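Local coordinates for F-actin-capping protein subunit alpha (Plasmodium berghei, PDB 7A0H), which probably caps the fast-growing barbed ends of actin filaments as an asymmetric homodimer, blocking subunit exchange there without severing the filament, at residues Lys51-Leu59 and Ile69-Tyr80. Numbering follows the deposited sequence.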
loop_
_atom_site.group_PDB
_atom_site.type_symbol
_atom_site.label_atom_id
_atom_site.label_comp_id
_atom_site.label_asym_id
_atom_site.label_seq_id
_atom_site.Cartn_x
_atom_site.Cartn_y
_atom_site.Cartn_z
ATOM N N LYS A 51 15.724 -9.901 8.299
ATOM C CA LYS A 51 14.714 -9.684 9.317
ATOM C C LYS A 51 13.339 -9.618 8.684
ATOM O O LYS A 51 12.364 -10.172 9.209
ATOM C CB LYS A 51 15.022 -8.403 10.074
ATOM C CG LYS A 51 14.011 -8.046 11.159
ATOM C CD LYS A 51 14.094 -8.981 12.353
ATOM C CE LYS A 51 13.365 -8.417 13.577
ATOM N NZ LYS A 51 11.893 -8.629 13.489
ATOM N N TYR A 52 13.227 -8.851 7.615
ATOM C CA TYR A 52 12.027 -8.886 6.799
ATOM C C TYR A 52 11.582 -10.315 6.499
ATOM O O TYR A 52 10.401 -10.660 6.648
ATOM C CB TYR A 52 12.333 -8.110 5.515
ATOM C CG TYR A 52 11.204 -8.061 4.599
ATOM C CD1 TYR A 52 10.227 -7.106 4.744
ATOM C CD2 TYR A 52 11.069 -9.018 3.606
ATOM C CE1 TYR A 52 9.141 -7.076 3.904
ATOM C CE2 TYR A 52 9.985 -9.010 2.764
ATOM C CZ TYR A 52 9.025 -8.031 2.911
ATOM O OH TYR A 52 7.957 -7.996 2.044
ATOM N N ASN A 53 12.513 -11.165 6.047
ATOM C CA ASN A 53 12.176 -12.548 5.722
ATOM C C ASN A 53 11.681 -13.276 6.963
ATOM O O ASN A 53 10.758 -14.082 6.912
ATOM C CB ASN A 53 13.409 -13.295 5.172
ATOM C CG ASN A 53 13.633 -13.066 3.697
ATOM O OD1 ASN A 53 12.866 -12.347 3.066
ATOM N ND2 ASN A 53 14.713 -13.648 3.134
ATOM N N GLU A 54 12.308 -13.023 8.079
ATOM C CA GLU A 54 11.889 -13.708 9.282
ATOM C C GLU A 54 10.512 -13.244 9.680
ATOM O O GLU A 54 9.664 -14.074 10.048
ATOM C CB GLU A 54 12.929 -13.478 10.368
ATOM C CG GLU A 54 14.237 -14.179 9.976
ATOM C CD GLU A 54 15.398 -13.801 10.873
ATOM O OE1 GLU A 54 15.205 -12.934 11.754
ATOM O OE2 GLU A 54 16.483 -14.411 10.735
ATOM N N ASP A 55 10.252 -11.931 9.554
ATOM C CA ASP A 55 8.962 -11.372 9.908
ATOM C C ASP A 55 7.827 -11.920 9.056
ATOM O O ASP A 55 6.657 -11.684 9.369
ATOM C CB ASP A 55 9.000 -9.858 9.824
ATOM C CG ASP A 55 9.808 -9.279 10.939
ATOM O OD1 ASP A 55 10.280 -10.095 11.767
ATOM O OD2 ASP A 55 9.950 -8.053 11.026
ATOM N N ASN A 56 8.122 -12.526 7.915
ATOM C CA ASN A 56 7.049 -12.901 7.011
ATOM C C ASN A 56 7.041 -14.387 6.750
ATOM O O ASN A 56 6.380 -14.826 5.800
ATOM C CB ASN A 56 7.150 -12.132 5.705
ATOM C CG ASN A 56 6.739 -10.675 5.874
ATOM O OD1 ASN A 56 5.544 -10.388 6.116
ATOM N ND2 ASN A 56 7.722 -9.761 5.830
ATOM N N TYR A 57 7.762 -15.186 7.546
ATOM C CA TYR A 57 7.635 -16.627 7.413
ATOM C C TYR A 57 7.774 -16.968 5.946
ATOM O O TYR A 57 6.920 -17.655 5.375
ATOM C CB TYR A 57 6.284 -17.158 7.957
ATOM C CG TYR A 57 6.159 -16.889 9.432
ATOM C CD1 TYR A 57 6.666 -17.769 10.369
ATOM C CD2 TYR A 57 5.584 -15.735 9.866
ATOM C CE1 TYR A 57 6.626 -17.467 11.714
ATOM C CE2 TYR A 57 5.515 -15.441 11.202
ATOM C CZ TYR A 57 6.008 -16.318 12.114
ATOM O OH TYR A 57 5.949 -16.011 13.421
ATOM N N ILE A 58 8.830 -16.437 5.347
ATOM C CA ILE A 58 9.195 -16.676 3.955
ATOM C C ILE A 58 9.600 -18.135 3.797
ATOM O O ILE A 58 10.370 -18.684 4.594
ATOM C CB ILE A 58 10.359 -15.738 3.555
ATOM C CG1 ILE A 58 9.900 -14.284 3.326
ATOM C CG2 ILE A 58 11.173 -16.233 2.341
ATOM C CD1 ILE A 58 8.671 -14.189 2.588
ATOM N N LEU A 59 9.224 -18.705 2.671
ATOM C CA LEU A 59 9.654 -20.021 2.261
ATOM C C LEU A 59 10.824 -20.017 1.290
ATOM O O LEU A 59 10.713 -19.460 0.200
ATOM C CB LEU A 59 8.515 -20.736 1.531
ATOM C CG LEU A 59 7.145 -20.912 2.245
ATOM C CD1 LEU A 59 6.284 -21.747 1.295
ATOM C CD2 LEU A 59 7.419 -21.554 3.595
ATOM N N ILE A 69 11.711 -22.745 6.332
ATOM C CA ILE A 69 10.855 -21.611 6.644
ATOM C C ILE A 69 11.640 -20.650 7.506
ATOM O O ILE A 69 12.164 -21.037 8.557
ATOM C CB ILE A 69 9.573 -22.026 7.338
ATOM C CG1 ILE A 69 8.932 -23.241 6.664
ATOM C CG2 ILE A 69 8.628 -20.856 7.282
ATOM C CD1 ILE A 69 7.677 -23.573 7.341
ATOM N N ILE A 70 11.696 -19.392 7.077
ATOM C CA ILE A 70 12.506 -18.406 7.727
ATOM C C ILE A 70 11.666 -17.654 8.711
ATOM O O ILE A 70 10.733 -16.973 8.298
ATOM C CB ILE A 70 13.075 -17.392 6.726
ATOM C CG1 ILE A 70 13.727 -17.999 5.489
ATOM C CG2 ILE A 70 14.068 -16.564 7.419
ATOM C CD1 ILE A 70 14.815 -18.954 5.812
ATOM N N CYS A 71 12.033 -17.675 9.991
ATOM C CA CYS A 71 11.298 -16.884 10.982
ATOM C C CYS A 71 12.082 -16.992 12.276
ATOM O O CYS A 71 12.958 -17.855 12.386
ATOM C CB CYS A 71 9.873 -17.435 11.192
ATOM S SG CYS A 71 9.900 -19.248 11.634
ATOM N N LYS A 72 11.655 -16.232 13.303
ATOM C CA LYS A 72 12.345 -16.313 14.591
ATOM C C LYS A 72 12.487 -17.743 15.046
ATOM O O LYS A 72 13.560 -18.181 15.468
ATOM C CB LYS A 72 11.571 -15.607 15.694
ATOM C CG LYS A 72 11.304 -14.189 15.536
ATOM C CD LYS A 72 10.350 -13.758 16.626
ATOM C CE LYS A 72 10.073 -12.266 16.493
ATOM N NZ LYS A 72 9.149 -11.814 17.554
ATOM N N GLU A 73 11.358 -18.462 15.039
ATOM C CA GLU A 73 11.244 -19.774 15.674
ATOM C C GLU A 73 12.156 -20.799 15.006
ATOM O O GLU A 73 12.581 -21.775 15.651
ATOM C CB GLU A 73 9.750 -20.172 15.636
ATOM C CG GLU A 73 8.907 -19.344 16.628
ATOM C CD GLU A 73 8.287 -18.018 16.070
ATOM O OE1 GLU A 73 8.323 -17.714 14.847
ATOM O OE2 GLU A 73 7.761 -17.241 16.908
ATOM N N SER A 74 12.460 -20.633 13.718
ATOM C CA SER A 74 13.382 -21.583 13.134
ATOM C C SER A 74 14.837 -21.173 13.327
ATOM O O SER A 74 15.702 -22.020 13.120
ATOM C CB SER A 74 13.119 -21.775 11.631
ATOM O OG SER A 74 13.206 -20.556 10.880
ATOM N N LYS A 75 15.108 -19.942 13.808
ATOM C CA LYS A 75 16.464 -19.432 13.819
ATOM C C LYS A 75 17.322 -20.308 14.696
ATOM O O LYS A 75 16.969 -20.615 15.834
ATOM C CB LYS A 75 16.588 -17.990 14.361
ATOM C CG LYS A 75 15.949 -16.872 13.560
ATOM C CD LYS A 75 16.358 -15.497 14.105
ATOM C CE LYS A 75 17.905 -15.235 14.075
ATOM N NZ LYS A 75 18.614 -15.571 12.799
ATOM N N SER A 76 18.469 -20.671 14.186
ATOM C CA SER A 76 19.428 -21.390 14.999
ATOM C C SER A 76 20.806 -20.834 14.669
ATOM O O SER A 76 21.358 -21.088 13.586
ATOM C CB SER A 76 19.313 -22.884 14.726
ATOM O OG SER A 76 20.056 -23.577 15.719
ATOM N N GLY A 77 21.368 -20.108 15.624
ATOM C CA GLY A 77 22.587 -19.340 15.361
ATOM C C GLY A 77 22.331 -18.356 14.247
ATOM O O GLY A 77 21.460 -17.472 14.309
ATOM N N ASN A 78 23.029 -18.544 13.152
ATOM C CA ASN A 78 22.777 -17.783 11.941
ATOM C C ASN A 78 22.148 -18.658 10.876
ATOM O O ASN A 78 22.018 -18.239 9.708
ATOM C CB ASN A 78 24.107 -17.167 11.510
ATOM C CG ASN A 78 24.749 -16.320 12.644
ATOM O OD1 ASN A 78 24.249 -15.244 13.005
ATOM N ND2 ASN A 78 25.821 -16.848 13.246
ATOM N N LEU A 79 21.772 -19.877 11.266
ATOM C CA LEU A 79 21.148 -20.909 10.439
ATOM C C LEU A 79 19.651 -21.025 10.786
ATOM O O LEU A 79 19.100 -20.321 11.649
ATOM C CB LEU A 79 21.937 -22.227 10.614
ATOM C CG LEU A 79 23.514 -22.092 10.490
ATOM C CD1 LEU A 79 24.303 -23.367 10.567
ATOM C CD2 LEU A 79 23.942 -21.440 9.201
ATOM N N TYR A 80 18.968 -21.930 10.083
ATOM C CA TYR A 80 17.526 -22.121 10.165
ATOM C C TYR A 80 17.263 -23.615 10.266
ATOM O O TYR A 80 17.749 -24.378 9.435
ATOM C CB TYR A 80 16.787 -21.527 8.938
ATOM C CG TYR A 80 16.961 -20.021 8.945
ATOM C CD1 TYR A 80 16.163 -19.242 9.753
ATOM C CD2 TYR A 80 18.001 -19.388 8.187
ATOM C CE1 TYR A 80 16.347 -17.899 9.827
ATOM C CE2 TYR A 80 18.203 -17.986 8.229
ATOM C CZ TYR A 80 17.413 -17.270 9.069
ATOM O OH TYR A 80 17.621 -15.943 9.089
HETATM O O HOH W 1 9.390 -14.342 12.572
#
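E54, at the C-terminal end of helix 39-55 in this capping-protein alpha subunit, ties the helix to K75 and Y80 on antiparallel strands 75-76 and 79-82, which the type II' turn S76-L79 joins. Its CG stands anti to the carbonyl carbon (chi1 -67°) and the chain runs on extended, carrying the carboxylate to the edge of the Y80 ring. There OE2 takes the phenol OH at 2.5 Å on its anti lone pair, carboxylate and ring planes 66° apart. K75, bent at its far end, crosses E54 at about a right angle and brings the same oxygen a second donor, a salt bridge with NZ to OE2 3.2 Å, on the syn side and out of the carboxylate plane. I70 splits its branches: CG2 packs on E54 CG at 3.5 Å, while CD1 lies over one face of the Y80 ring. Beyond the helix end, the Y57 ring meets C71 CB obliquely, CE1 3.3 Å away, and Y57 OH donates a long hydrogen bond to E73 OE1 (3.3 Å), ring and carboxylate planes nearly parallel. In hairpin 58-62/66-70, L59 and I69 lie side by side, and I70 N donates to I58 O at 2.9 Å. A water donates to E54 O at 2.6 Å and accepts from K72 N.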